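PDB 3I3L: alkylhalidase CmlS from Streptomyces venezuelae, which is a flavin-dependent halogenase of chloramphenicol biosynthesis that carries its FAD covalently bound and probably acts as an oxidoreductase in the halogenation step. Local coordinates for residues R522-D527 / E531-K536; T474-T479 / Q553-L558. All blocks are in the same frame, centred on the assembly; numbering follows the deposited sequence.

Contact 1 of 2, residues R522-D527 / E531-K536; sequences RQIFQD and EEFGYK
Asp527 O accepts the backbone N-H of Glu531 at 2.8 Å, an i to i+4 bond that closes the last turn of helix 519-531. Just beyond, Glu532 leaves helical geometry with a positive phi of 61°, and the chain swings away from the helix axis. The Glu531 side chain bends back over the same carbonyl: CG stands beside its own backbone N, and the extended remainder runs alongside Asp527, pointing the same way. Glu531 OE1 thereby comes 3.7 Å from Asp527 CB, and the planes of the two carboxylates are turned 19° from each other. Asp527 OD1 and Glu531 OE1 are only 4.1 Å from each other, a like-charge approach probably eased by Arg541, which forms a salt bridge with Asp527 OD2.

Phe533 fills the inside of the bend. A chi1 of 49° sets CG of Phe533 between its own backbone N and carbonyl carbon, which turns the ring back toward the helix just left. Phe533 CZ reaches Ile524 O at 3.8 Å, with that oxygen at the ring edge near its plane, while Phe533 CE2 lies 3.9 Å from Asp527 C in oblique packing. The arrangement is a helix-loop-helix corner in the C-terminal domain: Gly534 is the N-cap of helix 535-543, whose Leu538 touches both Ile524 and Phe533, and backbone hydrogen bonds between Phe533 and Phe476 and between Tyr535 and Ile473 join the loop and the start of helix 535-543 to strand 473-478.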
loop_
_atom_site.group_PDB
_atom_site.type_symbol
_atom_site.label_atom_id
_atom_site.label_comp_id
_atom_site.label_asym_id
_atom_site.label_seq_id
_atom_site.Cartn_x
_atom_site.Cartn_y
_atom_site.Cartn_z
ATOM N N ARG A 522 -11.597 19.842 21.016
ATOM C CA ARG A 522 -12.545 18.859 21.530
ATOM C C ARG A 522 -13.856 19.534 21.932
ATOM O O ARG A 522 -14.925 18.993 21.739
ATOM C CB ARG A 522 -11.955 18.138 22.755
ATOM C CG ARG A 522 -12.846 16.998 23.234
ATOM C CD ARG A 522 -12.612 16.691 24.672
ATOM N NE ARG A 522 -12.825 17.856 25.506
ATOM C CZ ARG A 522 -13.995 18.202 26.018
ATOM N NH1 ARG A 522 -14.065 19.284 26.773
ATOM N NH2 ARG A 522 -15.082 17.478 25.770
ATOM N N GLN A 523 -13.741 20.705 22.531
ATOM C CA GLN A 523 -14.885 21.497 22.953
ATOM C C GLN A 523 -15.806 21.797 21.800
ATOM O O GLN A 523 -17.032 21.646 21.920
ATOM C CB GLN A 523 -14.426 22.791 23.585
ATOM C CG GLN A 523 -14.054 22.598 25.029
ATOM C CD GLN A 523 -15.287 22.562 25.911
ATOM O OE1 GLN A 523 -16.437 22.459 25.425
ATOM N NE2 GLN A 523 -15.062 22.645 27.217
ATOM N N ILE A 524 -15.216 22.176 20.674
ATOM C CA ILE A 524 -15.983 22.322 19.466
ATOM C C ILE A 524 -16.955 21.156 19.282
ATOM O O ILE A 524 -18.151 21.371 19.051
ATOM C CB ILE A 524 -15.099 22.462 18.215
ATOM C CG1 ILE A 524 -14.186 23.698 18.368
ATOM C CG2 ILE A 524 -15.985 22.475 16.957
ATOM C CD1 ILE A 524 -13.311 24.029 17.162
ATOM N N PHE A 525 -16.460 19.933 19.437
ATOM C CA PHE A 525 -17.242 18.766 19.042
ATOM C C PHE A 525 -18.249 18.321 20.079
ATOM O O PHE A 525 -19.271 17.729 19.736
ATOM C CB PHE A 525 -16.341 17.633 18.524
ATOM C CG PHE A 525 -15.641 18.001 17.238
ATOM C CD1 PHE A 525 -16.294 17.882 16.014
ATOM C CD2 PHE A 525 -14.359 18.546 17.263
ATOM C CE1 PHE A 525 -15.668 18.285 14.804
ATOM C CE2 PHE A 525 -13.738 18.932 16.088
ATOM C CZ PHE A 525 -14.397 18.810 14.851
ATOM N N GLN A 526 -17.963 18.628 21.335
ATOM C CA GLN A 526 -18.911 18.484 22.430
ATOM C C GLN A 526 -20.128 19.427 22.229
ATOM O O GLN A 526 -21.272 19.036 22.380
ATOM C CB GLN A 526 -18.211 18.841 23.746
ATOM C CG GLN A 526 -19.083 18.537 24.963
ATOM C CD GLN A 526 -19.446 17.087 24.965
ATOM O OE1 GLN A 526 -18.562 16.210 24.896
ATOM N NE2 GLN A 526 -20.742 16.794 25.028
ATOM N N ASP A 527 -19.843 20.665 21.855
ATOM C CA ASP A 527 -20.874 21.651 21.535
ATOM C C ASP A 527 -21.680 21.154 20.357
ATOM O O ASP A 527 -22.923 21.195 20.377
ATOM C CB ASP A 527 -20.251 23.014 21.203
ATOM C CG ASP A 527 -19.596 23.693 22.415
ATOM O OD1 ASP A 527 -19.917 23.350 23.570
ATOM O OD2 ASP A 527 -18.762 24.602 22.216
ATOM N N GLU A 531 -25.680 20.628 20.288
ATOM C CA GLU A 531 -26.459 21.673 19.639
ATOM C C GLU A 531 -26.749 21.298 18.215
ATOM O O GLU A 531 -27.715 21.775 17.612
ATOM C CB GLU A 531 -25.700 22.995 19.673
ATOM C CG GLU A 531 -25.018 23.334 20.994
ATOM C CD GLU A 531 -24.068 24.515 20.867
ATOM O OE1 GLU A 531 -23.368 24.804 21.846
ATOM O OE2 GLU A 531 -23.991 25.156 19.797
ATOM N N GLU A 532 -25.896 20.437 17.659
ATOM C CA GLU A 532 -26.076 19.920 16.293
ATOM C C GLU A 532 -26.074 20.994 15.210
ATOM O O GLU A 532 -26.857 20.935 14.261
ATOM C CB GLU A 532 -27.314 19.020 16.233
ATOM C CG GLU A 532 -27.239 17.814 17.249
ATOM C CD GLU A 532 -28.348 16.796 17.072
ATOM O OE1 GLU A 532 -29.426 17.156 16.536
ATOM O OE2 GLU A 532 -28.119 15.614 17.428
ATOM N N PHE A 533 -25.225 22.010 15.381
ATOM C CA PHE A 533 -25.044 23.012 14.344
ATOM C C PHE A 533 -24.551 22.386 13.031
ATOM O O PHE A 533 -24.209 21.202 12.987
ATOM C CB PHE A 533 -24.159 24.186 14.788
ATOM C CG PHE A 533 -22.870 23.802 15.423
ATOM C CD1 PHE A 533 -21.830 23.262 14.656
ATOM C CD2 PHE A 533 -22.645 24.022 16.777
ATOM C CE1 PHE A 533 -20.645 22.905 15.233
ATOM C CE2 PHE A 533 -21.419 23.679 17.369
ATOM C CZ PHE A 533 -20.416 23.122 16.585
ATOM N N GLY A 534 -24.552 23.186 11.967
ATOM C CA GLY A 534 -24.217 22.729 10.636
ATOM C C GLY A 534 -22.774 23.000 10.216
ATOM O O GLY A 534 -21.937 23.460 11.014
ATOM N N TYR A 535 -22.502 22.730 8.949
ATOM C CA TYR A 535 -21.155 22.917 8.366
ATOM C C TYR A 535 -20.585 24.331 8.558
ATOM O O TYR A 535 -19.460 24.492 9.030
ATOM C CB TYR A 535 -21.200 22.623 6.870
ATOM C CG TYR A 535 -19.837 22.701 6.209
ATOM C CD1 TYR A 535 -18.789 21.853 6.629
ATOM C CD2 TYR A 535 -19.606 23.587 5.141
ATOM C CE1 TYR A 535 -17.542 21.892 6.024
ATOM C CE2 TYR A 535 -18.369 23.641 4.522
ATOM C CZ TYR A 535 -17.345 22.792 4.974
ATOM O OH TYR A 535 -16.128 22.844 4.405
ATOM N N LYS A 536 -21.372 25.358 8.219
ATOM C CA LYS A 536 -20.884 26.727 8.331
ATOM C C LYS A 536 -20.349 27.031 9.730
ATOM O O LYS A 536 -19.290 27.619 9.874
ATOM C CB LYS A 536 -21.986 27.735 7.915
ATOM C CG LYS A 536 -22.262 27.746 6.408
ATOM C CD LYS A 536 -23.585 28.493 6.105
ATOM C CE LYS A 536 -23.875 28.442 4.600
ATOM N NZ LYS A 536 -25.046 29.286 4.236
#

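Contact 2 of 2, residues T474-T479 / Q553-L558; sequences TRFKWT and QIVVRL
Strand 473-478, an outer strand of the small antiparallel sheet in the C-terminal domain, presents alternate side chains to helix 551-560, a simple case of strand-on-helix packing. Phe476 and Trp478, two residues apart on the strand, meet Val555 and Leu558, three apart on the helix, so the two-residue spacing on one face of the strand is met by a three-residue spacing, just under one turn, on the helix. The backbones stay well separated: the alpha carbons of Phe476 and Val555 are 10.3 Å apart, and the gap is spanned by side chains alone, without a hydrogen bond between the segments.

In the first pair the far end of the Phe476 ring does the touching. Its chi1 of -83° sets CG beside the backbone N and carries the ring out from the strand, and Phe476 CZ comes 4.2 Å from Val555 CG2. The two side chains cross at about a right angle, and the methyl approaches the ring obliquely. In the second pair the indole comes in by its six-membered ring: Trp478 CZ3 lies 4.3 Å from Leu558 CD2, again at an oblique angle. Here CG is anti to the backbone N (chi1 -178°), which carries the bicycle across to the helix although the side chain does not start out directly at it. The pyrrole N-H is engaged with Lys482 O, a bond that helps fix the rotation of the indole.

All four side chains are buried, and the contacts are light van der Waals ones, part of a wider core. Leu564 of strand 564-568 touches Phe476, Trp478 and Leu558; Leu538 of helix 535-543 packs on Phe476 and Val555; and Leu528 of helix 519-531 lies against both aromatic residues.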
loop_
_atom_site.group_PDB
_atom_site.type_symbol
_atom_site.label_atom_id
_atom_site.label_comp_id
_atom_site.label_asym_id
_atom_site.label_seq_id
_atom_site.Cartn_x
_atom_site.Cartn_y
_atom_site.Cartn_z
ATOM N N THR A 474 -26.837 21.498 6.970
ATOM C CA THR A 474 -27.352 22.472 7.902
ATOM C C THR A 474 -27.443 21.895 9.292
ATOM O O THR A 474 -27.650 22.631 10.254
ATOM C CB THR A 474 -28.742 22.987 7.438
ATOM O OG1 THR A 474 -29.625 21.876 7.250
ATOM C CG2 THR A 474 -28.615 23.730 6.096
ATOM N N ARG A 475 -27.318 20.577 9.413
ATOM C CA ARG A 475 -27.291 19.968 10.739
ATOM C C ARG A 475 -26.339 18.768 10.862
ATOM O O ARG A 475 -26.461 17.823 10.082
ATOM C CB ARG A 475 -28.719 19.550 11.122
ATOM C CG ARG A 475 -28.811 18.711 12.385
ATOM C CD ARG A 475 -30.237 18.260 12.596
ATOM N NE ARG A 475 -30.414 17.493 13.827
ATOM C CZ ARG A 475 -31.505 16.758 14.069
ATOM N NH1 ARG A 475 -31.629 16.083 15.220
ATOM N NH2 ARG A 475 -32.478 16.681 13.151
ATOM N N PHE A 476 -25.425 18.798 11.838
ATOM C CA PHE A 476 -24.551 17.644 12.107
ATOM C C PHE A 476 -24.994 16.944 13.379
ATOM O O PHE A 476 -25.341 17.610 14.346
ATOM C CB PHE A 476 -23.061 18.053 12.314
ATOM C CG PHE A 476 -22.271 18.239 11.044
ATOM C CD1 PHE A 476 -22.071 17.185 10.176
ATOM C CD2 PHE A 476 -21.700 19.481 10.733
ATOM C CE1 PHE A 476 -21.308 17.331 9.021
ATOM C CE2 PHE A 476 -20.961 19.657 9.575
ATOM C CZ PHE A 476 -20.752 18.571 8.714
ATOM N N LYS A 477 -24.893 15.613 13.406
ATOM C CA LYS A 477 -24.992 14.817 14.653
ATOM C C LYS A 477 -23.673 14.104 15.006
ATOM O O LYS A 477 -22.909 13.636 14.116
ATOM C CB LYS A 477 -26.050 13.745 14.492
ATOM C CG LYS A 477 -27.452 14.287 14.191
ATOM C CD LYS A 477 -28.453 13.072 14.210
ATOM C CE LYS A 477 -29.889 13.507 14.035
ATOM N NZ LYS A 477 -30.698 12.368 13.481
ATOM N N TRP A 478 -23.390 14.015 16.284
ATOM C CA TRP A 478 -22.194 13.309 16.744
ATOM C C TRP A 478 -22.617 11.909 17.195
ATOM O O TRP A 478 -23.752 11.718 17.654
ATOM C CB TRP A 478 -21.568 14.074 17.895
ATOM C CG TRP A 478 -20.310 13.546 18.474
ATOM C CD1 TRP A 478 -20.180 12.858 19.653
ATOM C CD2 TRP A 478 -18.975 13.692 17.946
ATOM N NE1 TRP A 478 -18.857 12.564 19.867
ATOM C CE2 TRP A 478 -18.103 13.074 18.846
ATOM C CE3 TRP A 478 -18.449 14.308 16.818
ATOM C CZ2 TRP A 478 -16.716 13.025 18.639
ATOM C CZ3 TRP A 478 -17.089 14.274 16.609
ATOM C CH2 TRP A 478 -16.228 13.653 17.513
ATOM N N THR A 479 -21.710 10.949 17.052
ATOM C CA THR A 479 -21.990 9.549 17.411
ATOM C C THR A 479 -21.551 9.332 18.855
ATOM O O THR A 479 -20.357 9.429 19.179
ATOM C CB THR A 479 -21.281 8.534 16.468
ATOM O OG1 THR A 479 -21.612 8.813 15.093
ATOM C CG2 THR A 479 -21.713 7.085 16.792
ATOM N N GLN A 553 -10.703 18.885 5.509
ATOM C CA GLN A 553 -10.167 17.528 5.621
ATOM C C GLN A 553 -10.657 16.948 6.949
ATOM O O GLN A 553 -11.061 15.803 7.026
ATOM C CB GLN A 553 -8.628 17.549 5.569
ATOM C CG GLN A 553 -8.011 17.940 4.226
ATOM C CD GLN A 553 -8.117 19.453 3.917
ATOM O OE1 GLN A 553 -8.767 20.244 4.643
ATOM N NE2 GLN A 553 -7.485 19.854 2.818
ATOM N N ILE A 554 -10.649 17.781 7.977
ATOM C CA ILE A 554 -11.059 17.370 9.302
ATOM C C ILE A 554 -12.522 16.890 9.301
ATOM O O ILE A 554 -12.815 15.811 9.793
ATOM C CB ILE A 554 -10.789 18.482 10.340
ATOM C CG1 ILE A 554 -9.284 18.610 10.577
ATOM C CG2 ILE A 554 -11.469 18.182 11.660
ATOM C CD1 ILE A 554 -8.881 19.706 11.515
ATOM N N VAL A 555 -13.434 17.641 8.683
ATOM C CA VAL A 555 -14.801 17.185 8.702
ATOM C C VAL A 555 -15.034 16.002 7.773
ATOM O O VAL A 555 -15.838 15.119 8.097
ATOM C CB VAL A 555 -15.949 18.320 8.601
ATOM C CG1 VAL A 555 -15.421 19.742 8.714
ATOM C CG2 VAL A 555 -16.795 18.104 7.412
ATOM N N VAL A 556 -14.355 15.965 6.631
ATOM C CA VAL A 556 -14.501 14.783 5.759
ATOM C C VAL A 556 -14.024 13.499 6.470
ATOM O O VAL A 556 -14.664 12.432 6.403
ATOM C CB VAL A 556 -13.811 14.959 4.355
ATOM C CG1 VAL A 556 -13.771 13.651 3.599
ATOM C CG2 VAL A 556 -14.562 16.011 3.513
ATOM N N ARG A 557 -12.892 13.602 7.138
ATOM C CA ARG A 557 -12.381 12.436 7.851
ATOM C C ARG A 557 -13.324 12.016 8.980
ATOM O O ARG A 557 -13.573 10.842 9.153
ATOM C CB ARG A 557 -10.957 12.662 8.371
ATOM C CG ARG A 557 -9.867 12.463 7.303
ATOM C CD ARG A 557 -10.159 11.187 6.500
ATOM N NE ARG A 557 -9.340 11.044 5.286
ATOM C CZ ARG A 557 -9.652 11.506 4.069
ATOM N NH1 ARG A 557 -8.828 11.282 3.054
ATOM N NH2 ARG A 557 -10.769 12.188 3.849
ATOM N N LEU A 558 -13.882 12.979 9.704
ATOM C CA LEU A 558 -14.865 12.653 10.771
ATOM C C LEU A 558 -16.114 12.012 10.210
ATOM O O LEU A 558 -16.741 11.167 10.863
ATOM C CB LEU A 558 -15.201 13.867 11.645
ATOM C CG LEU A 558 -14.080 14.266 12.597
ATOM C CD1 LEU A 558 -14.192 15.760 13.003
ATOM C CD2 LEU A 558 -14.000 13.315 13.821
#

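The centres of the two contacts lie about 9 Å apart, and all four segments belong to the C-terminal domain, away from the FAD site. Along the chain the strand segment 474-479 comes first, both segments of contact 1 follow, and the helix segment 553-558 comes last, so that the helix corner is enclosed between the halves of contact 2. The two also touch: Glu532 OE1 forms a salt bridge with Arg475 NH1 at 2.8 Å, and Phe525 CE1 packs on Leu558 CD1 at 3.4 Å. Helices 519-531 and 535-543, with their connection, thus pack against the strand-and-helix core of the domain, the salt bridge lying toward the surface and the Phe525-Leu558 packing inside.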